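Local coordinates for glutathione S-transferase, N-terminal domain protein (Pseudomonas putida, PDB 4NAX) that binds oxidized glutathione disulfide and, as a member of the glutathione S-transferase superfamily, probably has transferase activity, at residues A[74-79]-A[94-99]; A[202-205]-A[210-213]. All coordinates share one frame; numbering follows the deposited sequence.

Contact 1 of 2, residues A[74-79]-A[94-99]; sequences ILDPNG and LQYLAE
Tyr-96 reaches from helix 90-101 to Asp-76 at the end of strand 73-76, joining helix to sheet in the thioredoxin-like domain of a glutathione S-transferase. That strand is paired with the antiparallel strand 85-88, after which the chain enters the helix. Here a buried tyrosine spans the gap between the two elements, whose backbones stay apart: the CA atoms of Asp-76 and Leu-97 are 10.0 Å from each other. A chi1 of 171° turns CG of the tyrosine away from the backbone N and extends the ring from the helix, bringing the hydroxyl beside Asp-76 and Gly-79.

The close-packed part is apolar at one end and polar at the other. Ile-74 CD1 approaches Tyr-96 CD2 to 3.9 Å at a slant, while Leu-23 of the neighbouring strand 21-25 also packs on the isoleucine. Farther along the ring, Tyr-96 OH donates a 2.6 Å hydrogen bond to Asp-76 OD2, which lies at the ring edge near its plane. The carboxylate is turned steeply against the ring, 72° between planes, and receives the hydroxyl on the anti side of OD2, 27° out of the carboxylate plane. Lys-100 forms a salt bridge to this same oxygen and would be expected to favour the ionised carboxylate. Tyr-113 of the second subunit and Tyr-96 form a T-shaped (edge-to-face) stack.

Toward the exposed turn at Asn-78 the contact is looser. Gly-79 CA comes to 3.5 Å from Tyr-96 OH, and a water donates to the same hydroxyl at 2.8 Å while bridging to the carbonyl oxygen of Asn-78. The other carboxylate oxygen, Asp-76 OD1, closes an Asx turn by accepting from Asn-78 N at 3.0 Å.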
loop_
_atom_site.group_PDB
_atom_site.type_symbol
_atom_site.label_atom_id
_atom_site.label_comp_id
_atom_site.label_asym_id
_atom_site.label_seq_id
_atom_site.Cartn_x
_atom_site.Cartn_y
_atom_site.Cartn_z
ATOM N N ILE A 74 1.790 15.395 4.829
ATOM C CA ILE A 74 2.800 16.231 5.453
ATOM C C ILE A 74 3.349 17.273 4.485
ATOM O O ILE A 74 3.286 17.115 3.263
ATOM C CB ILE A 74 3.978 15.422 6.038
ATOM C CG1 ILE A 74 4.742 14.645 4.952
ATOM C CG2 ILE A 74 3.485 14.489 7.139
ATOM C CD1 ILE A 74 6.101 14.140 5.376
ATOM N N LEU A 75 3.927 18.315 5.070
ATOM C CA LEU A 75 4.758 19.285 4.338
ATOM C C LEU A 75 5.992 19.496 5.200
ATOM O O LEU A 75 5.915 20.098 6.273
ATOM C CB LEU A 75 4.007 20.578 4.093
ATOM C CG LEU A 75 4.778 21.661 3.340
ATOM C CD1 LEU A 75 5.276 21.185 1.989
ATOM C CD2 LEU A 75 3.869 22.873 3.202
ATOM N N ASP A 76 7.118 18.932 4.771
ATOM C CA ASP A 76 8.360 19.016 5.545
ATOM C C ASP A 76 9.196 20.153 4.971
ATOM O O ASP A 76 9.687 20.035 3.843
ATOM C CB ASP A 76 9.152 17.729 5.437
ATOM C CG ASP A 76 10.375 17.696 6.334
ATOM O OD1 ASP A 76 10.603 18.695 7.040
ATOM O OD2 ASP A 76 11.097 16.689 6.338
ATOM N N PRO A 77 9.378 21.254 5.726
ATOM C CA PRO A 77 10.207 22.338 5.189
ATOM C C PRO A 77 11.657 21.892 4.969
ATOM O O PRO A 77 12.356 22.470 4.110
ATOM C CB PRO A 77 10.118 23.432 6.254
ATOM C CG PRO A 77 9.762 22.728 7.514
ATOM C CD PRO A 77 8.945 21.531 7.109
ATOM N N ASN A 78 12.098 20.915 5.754
ATOM C CA ASN A 78 13.465 20.401 5.707
ATOM C C ASN A 78 13.545 19.103 4.919
ATOM O O ASN A 78 14.071 18.107 5.390
ATOM C CB ASN A 78 14.004 20.246 7.123
ATOM C CG ASN A 78 13.719 21.470 7.967
ATOM O OD1 ASN A 78 14.111 22.572 7.602
ATOM N ND2 ASN A 78 12.991 21.294 9.072
ATOM N N GLY A 79 13.012 19.144 3.700
ATOM C CA GLY A 79 13.046 17.984 2.829
ATOM C C GLY A 79 14.377 17.872 2.113
ATOM O O GLY A 79 15.338 18.584 2.427
ATOM N N LEU A 94 5.689 7.066 6.266
ATOM C CA LEU A 94 6.469 6.255 7.182
ATOM C C LEU A 94 7.853 5.957 6.630
ATOM O O LEU A 94 8.858 6.054 7.342
ATOM C CB LEU A 94 5.760 4.945 7.503
ATOM C CG LEU A 94 4.516 5.031 8.382
ATOM C CD1 LEU A 94 3.878 3.653 8.536
ATOM C CD2 LEU A 94 4.839 5.592 9.768
ATOM N N GLN A 95 7.924 5.557 5.368
ATOM C CA GLN A 95 9.210 5.243 4.778
ATOM C C GLN A 95 10.087 6.500 4.700
ATOM O O GLN A 95 11.273 6.457 5.030
ATOM C CB GLN A 95 9.025 4.592 3.408
ATOM C CG GLN A 95 10.336 4.210 2.769
ATOM C CD GLN A 95 10.191 3.338 1.533
ATOM O OE1 GLN A 95 9.104 2.970 1.106
ATOM N NE2 GLN A 95 11.314 2.983 0.968
ATOM N N TYR A 96 9.510 7.612 4.260
ATOM C CA TYR A 96 10.222 8.887 4.228
ATOM C C TYR A 96 10.825 9.244 5.608
ATOM O O TYR A 96 12.011 9.562 5.728
ATOM C CB TYR A 96 9.294 10.016 3.773
ATOM C CG TYR A 96 9.921 11.384 3.930
ATOM C CD1 TYR A 96 11.009 11.760 3.158
ATOM C CD2 TYR A 96 9.464 12.295 4.876
ATOM C CE1 TYR A 96 11.621 12.990 3.322
ATOM C CE2 TYR A 96 10.061 13.532 5.030
ATOM C CZ TYR A 96 11.145 13.881 4.249
ATOM O OH TYR A 96 11.751 15.113 4.355
ATOM N N LEU A 97 9.999 9.168 6.649
ATOM C CA LEU A 97 10.460 9.529 7.980
ATOM C C LEU A 97 11.498 8.573 8.524
ATOM O O LEU A 97 12.421 9.002 9.218
ATOM C CB LEU A 97 9.286 9.641 8.953
ATOM C CG LEU A 97 8.330 10.792 8.682
ATOM C CD1 LEU A 97 7.136 10.705 9.627
ATOM C CD2 LEU A 97 8.997 12.153 8.819
ATOM N N ALA A 98 11.367 7.286 8.223
ATOM C CA ALA A 98 12.360 6.312 8.643
ATOM C C ALA A 98 13.709 6.591 7.982
ATOM O O ALA A 98 14.760 6.494 8.627
ATOM C CB ALA A 98 11.903 4.914 8.309
ATOM N N GLU A 99 13.670 6.913 6.696
ATOM C CA GLU A 99 14.897 7.164 5.938
ATOM C C GLU A 99 15.537 8.507 6.315
ATOM O O GLU A 99 16.761 8.628 6.393
ATOM C CB GLU A 99 14.604 7.072 4.430
ATOM C CG GLU A 99 14.301 5.615 4.064
ATOM C CD GLU A 99 13.834 5.370 2.650
ATOM O OE1 GLU A 99 13.542 6.322 1.897
ATOM O OE2 GLU A 99 13.732 4.170 2.290
HETATM O O HOH W 1 14.546 15.114 4.174
#

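Contact 2 of 2, residues A[202-205]-A[210-213]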
loop_
_atom_site.group_PDB
_atom_site.type_symbol
_atom_site.label_atom_id
_atom_site.label_comp_id
_atom_site.label_asym_id
_atom_site.label_seq_id
_atom_site.Cartn_x
_atom_site.Cartn_y
_atom_site.Cartn_z
ATOM N N VAL A 202 -14.521 -11.197 14.104
ATOM C CA VAL A 202 -13.314 -11.789 13.510
ATOM C C VAL A 202 -12.675 -12.879 14.363
ATOM O O VAL A 202 -11.612 -13.381 14.015
ATOM C CB VAL A 202 -12.249 -10.728 13.144
ATOM C CG1 VAL A 202 -12.844 -9.674 12.211
ATOM C CG2 VAL A 202 -11.624 -10.106 14.385
ATOM N N GLY A 203 -13.320 -13.258 15.466
ATOM C CA GLY A 203 -12.807 -14.324 16.322
ATOM C C GLY A 203 -11.425 -13.983 16.844
ATOM O O GLY A 203 -10.513 -14.807 16.811
ATOM N N PHE A 204 -11.271 -12.762 17.345
ATOM C CA PHE A 204 -9.952 -12.210 17.679
ATOM C C PHE A 204 -9.221 -13.005 18.745
ATOM O O PHE A 204 -7.992 -13.084 18.743
ATOM C CB PHE A 204 -10.071 -10.746 18.139
ATOM C CG PHE A 204 -8.745 -10.037 18.258
ATOM C CD1 PHE A 204 -7.920 -9.889 17.147
ATOM C CD2 PHE A 204 -8.334 -9.486 19.458
ATOM C CE1 PHE A 204 -6.712 -9.239 17.247
ATOM C CE2 PHE A 204 -7.130 -8.822 19.553
ATOM C CZ PHE A 204 -6.312 -8.702 18.449
ATOM N N ASP A 205 -9.978 -13.600 19.663
ATOM C CA ASP A 205 -9.355 -14.319 20.757
ATOM C C ASP A 205 -8.562 -15.541 20.289
ATOM O O ASP A 205 -7.752 -16.070 21.056
ATOM C CB ASP A 205 -10.370 -14.651 21.856
ATOM C CG ASP A 205 -10.703 -13.436 22.692
ATOM O OD1 ASP A 205 -9.766 -12.808 23.235
ATOM O OD2 ASP A 205 -11.896 -13.092 22.794
ATOM N N VAL A 210 -0.982 -12.132 17.758
ATOM C CA VAL A 210 -1.407 -10.772 17.434
ATOM C C VAL A 210 -1.816 -10.024 18.709
ATOM O O VAL A 210 -1.459 -8.864 18.896
ATOM C CB VAL A 210 -2.563 -10.768 16.429
ATOM C CG1 VAL A 210 -3.002 -9.347 16.126
ATOM C CG2 VAL A 210 -2.158 -11.461 15.131
ATOM N N GLN A 211 -2.552 -10.696 19.604
ATOM C CA GLN A 211 -2.951 -10.078 20.871
ATOM C C GLN A 211 -1.739 -9.660 21.695
ATOM O O GLN A 211 -1.695 -8.561 22.244
ATOM C CB GLN A 211 -3.780 -11.046 21.707
ATOM C CG GLN A 211 -5.179 -11.302 21.189
ATOM C CD GLN A 211 -5.862 -12.423 21.945
ATOM O OE1 GLN A 211 -6.531 -13.267 21.352
ATOM N NE2 GLN A 211 -5.669 -12.451 23.259
ATOM N N ARG A 212 -0.758 -10.553 21.788
ATOM C CA ARG A 212 0.448 -10.286 22.552
ATOM C C ARG A 212 1.201 -9.071 22.021
ATOM O O ARG A 212 1.600 -8.187 22.785
ATOM C CB ARG A 212 1.356 -11.512 22.546
ATOM C CG ARG A 212 2.751 -11.287 23.099
ATOM C CD ARG A 212 3.543 -12.589 23.128
ATOM N NE ARG A 212 3.686 -13.143 21.776
ATOM C CZ ARG A 212 4.586 -12.740 20.884
ATOM N NH1 ARG A 212 5.467 -11.795 21.179
ATOM N NH2 ARG A 212 4.598 -13.272 19.674
ATOM N N VAL A 213 1.416 -9.037 20.712
ATOM C CA VAL A 213 2.203 -7.956 20.118
ATOM C C VAL A 213 1.411 -6.630 20.128
ATOM O O VAL A 213 1.980 -5.567 20.399
ATOM C CB VAL A 213 2.720 -8.353 18.727
ATOM C CG1 VAL A 213 3.485 -7.204 18.099
ATOM C CG2 VAL A 213 3.625 -9.572 18.860
#
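The ring of Phe-204 reaches Val-210 and Gln-211, folding the loop after helix 180-193 back onto helix 208-219 in the all-helical C-terminal domain of the glutathione S-transferase fold. The example illustrates a short 3-10 turn packed against the helix that follows it, in which an aromatic residue carries much of the contact. Phe-204 extends its ring from the turn through a chi1 of -169°, and the CE1, CZ and CE2 atoms meet the helix residues.

Val-210 and the ring cross at a slant. Val-210 CG1 lies 3.9 Å from Phe-204 CE1, and Val-189 of helix 180-193 touches both residues. Gln-211 behaves differently: its chain runs past the phenylalanine in the opposite direction, with Gln-211 CG 3.6 Å from Phe-204 CE2, in one of two modelled conformers. The planes of the ring and the glutamine amide lie 34° apart. Replacing Phe-204 by an alanine would take away the ring, and would probably leave Val-210 CG1 and Gln-211 CG without their partner and the turn less firmly held to the helix.

Asp-165 OD1 of helix 148-168 accepts a hydrogen bond from Val-210 N. Asp-205, at the exposed margin, touches Arg-199 with its side chain, and its carbonyl oxygen accepts from Lys-208 NZ. The side chains of Asp-205 and Gln-211 cross at about a right angle, the carboxylate and amide planes 81° apart.

How the contacts relate
The two contacts lie on opposite sides of the chain's centre, their own centres 32 Å apart, and share no helix or strand. Contact 1 is the more buried and joins strand to helix in the N-terminal domain; contact 2, partly buried, ties a loop to the helix that follows it in the C-terminal domain. Their chemistry differs accordingly. In contact 1 an aromatic hydroxyl reaches a charged carboxylate, and the dimer partner packs close by. In contact 2 a hydrocarbon ring meets a valine methyl and the methylene of a glutamine, with an aspartate at the exposed margin and neither segment touched by the other subunit.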